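Local structure of diacylglycerol kinase (Bacillus anthracis, 3S40) at residues 123-133 with 286-297. The protein probably phosphorylates diacylglycerol or a related lipid, using ATP as phosphate donor. Residues are numbered along the deposited sequence; the frame is centred on the assembly and turned at random.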
loop_
_atom_site.group_PDB
_atom_site.type_symbol
_atom_site.label_atom_id
_atom_site.label_comp_id
_atom_site.label_asym_id
_atom_site.label_seq_id
_atom_site.Cartn_x
_atom_site.Cartn_y
_atom_site.Cartn_z
ATOM N N GLU A 123 -9.002 -12.111 -13.844
ATOM C CA GLU A 123 -9.278 -12.687 -12.526
ATOM C C GLU A 123 -8.105 -13.431 -11.843
ATOM O O GLU A 123 -8.312 -14.458 -11.208
ATOM C CB GLU A 123 -10.468 -13.634 -12.633
ATOM C CG GLU A 123 -11.703 -12.984 -13.246
ATOM C CD GLU A 123 -12.975 -13.821 -13.084
ATOM O OE1 GLU A 123 -12.934 -14.912 -12.462
ATOM O OE2 GLU A 123 -14.022 -13.374 -13.587
ATOM N N HIS A 124 -6.888 -12.920 -11.956
ATOM C CA HIS A 124 -5.756 -13.521 -11.233
ATOM C C HIS A 124 -5.662 -12.888 -9.861
ATOM O O HIS A 124 -5.553 -11.667 -9.731
ATOM C CB HIS A 124 -4.463 -13.294 -11.983
ATOM C CG HIS A 124 -4.447 -13.916 -13.341
ATOM N ND1 HIS A 124 -4.720 -15.251 -13.548
ATOM C CD2 HIS A 124 -4.187 -13.388 -14.562
ATOM C CE1 HIS A 124 -4.638 -15.518 -14.841
ATOM N NE2 HIS A 124 -4.313 -14.406 -15.477
ATOM N N VAL A 125 -5.732 -13.719 -8.833
ATOM C CA VAL A 125 -5.920 -13.219 -7.486
ATOM C C VAL A 125 -4.880 -13.822 -6.563
ATOM O O VAL A 125 -4.514 -14.990 -6.711
ATOM C CB VAL A 125 -7.301 -13.611 -6.953
ATOM C CG1 VAL A 125 -7.383 -13.297 -5.487
ATOM C CG2 VAL A 125 -8.411 -12.889 -7.739
ATOM N N LYS A 126 -4.385 -13.028 -5.625
ATOM C CA LYS A 126 -3.444 -13.557 -4.644
ATOM C C LYS A 126 -3.669 -12.924 -3.288
ATOM O O LYS A 126 -4.251 -11.830 -3.188
ATOM C CB LYS A 126 -1.993 -13.368 -5.091
ATOM C CG LYS A 126 -1.489 -11.942 -5.016
ATOM C CD LYS A 126 -0.007 -11.921 -5.354
ATOM C CE LYS A 126 0.622 -10.584 -5.048
ATOM N NZ LYS A 126 2.101 -10.743 -4.854
ATOM N N PRO A 127 -3.233 -13.623 -2.234
ATOM C CA PRO A 127 -3.352 -13.086 -0.875
ATOM C C PRO A 127 -2.296 -12.044 -0.648
ATOM O O PRO A 127 -1.180 -12.170 -1.153
ATOM C CB PRO A 127 -3.126 -14.314 0.029
ATOM C CG PRO A 127 -2.461 -15.316 -0.822
ATOM C CD PRO A 127 -2.820 -15.038 -2.253
ATOM N N VAL A 128 -2.659 -11.016 0.102
ATOM C CA VAL A 128 -1.769 -9.901 0.362
ATOM C C VAL A 128 -1.842 -9.619 1.847
ATOM O O VAL A 128 -2.913 -9.715 2.445
ATOM C CB VAL A 128 -2.210 -8.668 -0.455
ATOM C CG1 VAL A 128 -1.468 -7.421 -0.023
ATOM C CG2 VAL A 128 -2.017 -8.938 -1.951
ATOM N N ASP A 129 -0.698 -9.328 2.457
ATOM C CA ASP A 129 -0.659 -9.065 3.895
ATOM C C ASP A 129 -1.050 -7.608 4.185
ATOM O O ASP A 129 -0.794 -6.719 3.371
ATOM C CB ASP A 129 0.746 -9.340 4.479
ATOM C CG ASP A 129 1.302 -10.729 4.099
ATOM O OD1 ASP A 129 0.502 -11.658 3.803
ATOM O OD2 ASP A 129 2.551 -10.883 4.100
ATOM N N VAL A 130 -1.647 -7.379 5.352
ATOM C CA VAL A 130 -2.035 -6.039 5.761
ATOM C C VAL A 130 -1.452 -5.760 7.131
ATOM O O VAL A 130 -1.626 -6.552 8.063
ATOM C CB VAL A 130 -3.571 -5.912 5.839
ATOM C CG1 VAL A 130 -3.973 -4.581 6.485
ATOM C CG2 VAL A 130 -4.203 -6.101 4.448
ATOM N N ALA A 131 -0.795 -4.615 7.270
ATOM C CA ALA A 131 -0.140 -4.274 8.526
ATOM C C ALA A 131 -1.105 -3.594 9.504
ATOM O O ALA A 131 -2.100 -2.992 9.093
ATOM C CB ALA A 131 1.087 -3.383 8.259
ATOM N N LYS A 132 -0.786 -3.692 10.795
ATOM C CA LYS A 132 -1.507 -2.974 11.847
ATOM C C LYS A 132 -0.550 -2.259 12.797
ATOM O O LYS A 132 0.258 -2.896 13.479
ATOM C CB LYS A 132 -2.362 -3.933 12.671
ATOM C CG LYS A 132 -3.845 -3.647 12.615
ATOM C CD LYS A 132 -4.527 -4.037 13.915
ATOM C CE LYS A 132 -5.878 -4.685 13.656
ATOM N NZ LYS A 132 -6.699 -4.807 14.898
ATOM N N ALA A 133 -0.661 -0.934 12.860
ATOM C CA ALA A 133 0.140 -0.151 13.797
ATOM C C ALA A 133 -0.763 0.523 14.836
ATOM O O ALA A 133 -1.614 1.331 14.478
ATOM C CB ALA A 133 0.967 0.885 13.043
ATOM N N ILE A 286 3.557 -2.895 16.210
ATOM C CA ILE A 286 3.167 -3.264 14.855
ATOM C C ILE A 286 3.054 -4.772 14.686
ATOM O O ILE A 286 3.946 -5.531 15.105
ATOM C CB ILE A 286 4.123 -2.714 13.782
ATOM C CG1 ILE A 286 4.522 -1.269 14.088
ATOM C CG2 ILE A 286 3.478 -2.830 12.407
ATOM C CD1 ILE A 286 5.291 -0.600 12.987
ATOM N N GLU A 287 1.945 -5.173 14.065
ATOM C CA GLU A 287 1.611 -6.570 13.793
ATOM C C GLU A 287 1.313 -6.717 12.302
ATOM O O GLU A 287 0.902 -5.766 11.648
ATOM C CB GLU A 287 0.349 -6.981 14.567
ATOM C CG GLU A 287 0.344 -6.627 16.044
ATOM C CD GLU A 287 1.330 -7.454 16.852
ATOM O OE1 GLU A 287 1.711 -7.012 17.958
ATOM O OE2 GLU A 287 1.719 -8.548 16.385
ATOM N N LEU A 288 1.493 -7.918 11.775
ATOM C CA LEU A 288 1.140 -8.173 10.392
ATOM C C LEU A 288 -0.012 -9.164 10.297
ATOM O O LEU A 288 0.019 -10.209 10.936
ATOM C CB LEU A 288 2.337 -8.734 9.643
ATOM C CG LEU A 288 2.023 -8.922 8.166
ATOM C CD1 LEU A 288 2.207 -7.605 7.423
ATOM C CD2 LEU A 288 2.862 -10.009 7.566
ATOM N N LEU A 289 -1.021 -8.845 9.490
ATOM C CA LEU A 289 -2.103 -9.798 9.222
ATOM C C LEU A 289 -1.866 -10.533 7.901
ATOM O O LEU A 289 -2.070 -9.999 6.809
ATOM C CB LEU A 289 -3.454 -9.083 9.202
ATOM C CG LEU A 289 -3.717 -8.221 10.437
ATOM C CD1 LEU A 289 -4.970 -7.367 10.204
ATOM C CD2 LEU A 289 -3.841 -9.094 11.683
ATOM N N GLN A 290 -1.439 -11.775 8.007
ATOM C CA GLN A 290 -1.018 -12.505 6.835
ATOM C C GLN A 290 -2.205 -12.838 5.930
ATOM O O GLN A 290 -3.227 -13.327 6.382
ATOM C CB GLN A 290 -0.248 -13.760 7.269
ATOM C CG GLN A 290 0.675 -14.322 6.215
ATOM C CD GLN A 290 1.674 -15.344 6.769
ATOM O OE1 GLN A 290 2.032 -15.323 7.956
ATOM N NE2 GLN A 290 2.114 -16.250 5.906
ATOM N N GLY A 291 -2.067 -12.532 4.646
ATOM C CA GLY A 291 -3.087 -12.863 3.673
ATOM C C GLY A 291 -4.457 -12.298 3.998
ATOM O O GLY A 291 -5.466 -12.915 3.690
ATOM N N HIS A 292 -4.481 -11.112 4.592
ATOM C CA HIS A 292 -5.720 -10.496 5.077
ATOM C C HIS A 292 -6.636 -10.065 3.933
ATOM O O HIS A 292 -7.853 -10.164 4.050
ATOM C CB HIS A 292 -5.379 -9.293 5.965
ATOM C CG HIS A 292 -6.531 -8.751 6.748
ATOM N ND1 HIS A 292 -7.166 -9.466 7.741
ATOM C CD2 HIS A 292 -7.154 -7.547 6.697
ATOM C CE1 HIS A 292 -8.125 -8.727 8.272
ATOM N NE2 HIS A 292 -8.137 -7.555 7.658
ATOM N N PHE A 293 -6.052 -9.573 2.841
ATOM C CA PHE A 293 -6.816 -9.275 1.635
ATOM C C PHE A 293 -6.480 -10.291 0.573
ATOM O O PHE A 293 -5.401 -10.879 0.579
ATOM C CB PHE A 293 -6.462 -7.891 1.065
ATOM C CG PHE A 293 -7.026 -6.732 1.855
ATOM C CD1 PHE A 293 -8.129 -6.897 2.671
ATOM C CD2 PHE A 293 -6.455 -5.466 1.752
ATOM C CE1 PHE A 293 -8.658 -5.812 3.380
ATOM C CE2 PHE A 293 -6.972 -4.389 2.467
ATOM C CZ PHE A 293 -8.069 -4.568 3.287
ATOM N N THR A 294 -7.419 -10.479 -0.343
ATOM C CA THR A 294 -7.142 -11.048 -1.647
ATOM C C THR A 294 -7.246 -9.913 -2.673
ATOM O O THR A 294 -8.176 -9.095 -2.624
ATOM C CB THR A 294 -8.141 -12.172 -2.008
ATOM O OG1 THR A 294 -9.468 -11.631 -2.075
ATOM C CG2 THR A 294 -8.104 -13.276 -0.948
HETATM N N MSE A 295 -6.314 -9.887 -3.620
HETATM C CA MSE A 295 -6.272 -8.826 -4.600
HETATM C C MSE A 295 -6.012 -9.343 -6.006
HETATM O O MSE A 295 -5.304 -10.331 -6.213
HETATM C CB MSE A 295 -5.218 -7.793 -4.195
HETATM C CG MSE A 295 -5.403 -7.312 -2.776
HETATM SE SE MSE A 295 -4.626 -5.575 -2.346
HETATM C CE MSE A 295 -5.591 -4.442 -3.619
ATOM N N ILE A 296 -6.605 -8.665 -6.975
ATOM C CA ILE A 296 -6.307 -8.908 -8.375
ATOM C C ILE A 296 -4.878 -8.460 -8.637
ATOM O O ILE A 296 -4.463 -7.404 -8.172
ATOM C CB ILE A 296 -7.241 -8.101 -9.292
ATOM C CG1 ILE A 296 -8.670 -8.645 -9.213
ATOM C CG2 ILE A 296 -6.723 -8.133 -10.741
ATOM C CD1 ILE A 296 -8.856 -10.026 -9.840
ATOM N N TYR A 297 -4.125 -9.238 -9.398
ATOM C CA TYR A 297 -2.770 -8.819 -9.713
ATOM C C TYR A 297 -2.355 -9.317 -11.092
ATOM O O TYR A 297 -3.142 -9.979 -11.786
ATOM C CB TYR A 297 -1.798 -9.332 -8.632
ATOM C CG TYR A 297 -1.484 -10.814 -8.767
ATOM C CD1 TYR A 297 -0.220 -11.234 -9.145
ATOM C CD2 TYR A 297 -2.464 -11.785 -8.532
ATOM C CE1 TYR A 297 0.081 -12.578 -9.272
ATOM C CE2 TYR A 297 -2.185 -13.132 -8.656
ATOM C CZ TYR A 297 -0.893 -13.519 -9.032
ATOM O OH TYR A 297 -0.566 -14.843 -9.178
HETATM O O HOH W 1 -5.840 -10.708 -12.982
#
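V128 and F293 sit at the break in an antiparallel ladder that illustrates how two long strands can run from one domain into another. Strands 125-133 and 284-296 pair side by side between the parallel-sheet domain and the beta-sandwich domain; H292 and F293 both face V128, a classic bulge, and together with the corner at Q290-G291 the register shifts by two between V128 and V130. Backbone bonds exchanged by K126 with M295 and V128 with F293 hold the catalytic-domain side, and those of V130 with L289 and K132 with E287 continue the ladder beyond the bulge. At the catalytic-domain end, beyond K126 and M295, Y297 N reaches H124 O at 2.8 Å, and a water links H124 N to Y297 O. On the catalytic-domain side T294 and I296 also bond through their backbones to L92, joining the ladder to strand 91-96.

Apolar packing follows the two faces. V125 CG2 touches I296 CD1 at 3.6 Å, and V128 CG2 lies against M295 CG. V130 CG2 rests over one face of the F293 ring, offset toward its rim, 3.9 Å from the ring centroid. K126 spans the Y297 ring: with CG lodged between backbone N and carbonyl carbon (chi1 73°), its extended chain places CD above the ring centre, 3.8 Å from the centroid, and leads NZ on to a salt bridge with D220.

D129 bonds to the type II turn from L289 to H292, whose own H292 N to L289 O bond is weak. OD2 of this buried carboxylate accepts from G222 N, whereas D129 OD1, met on its anti side, accepts from G291 N at 2.8 Å, 24° out of the carboxylate plane.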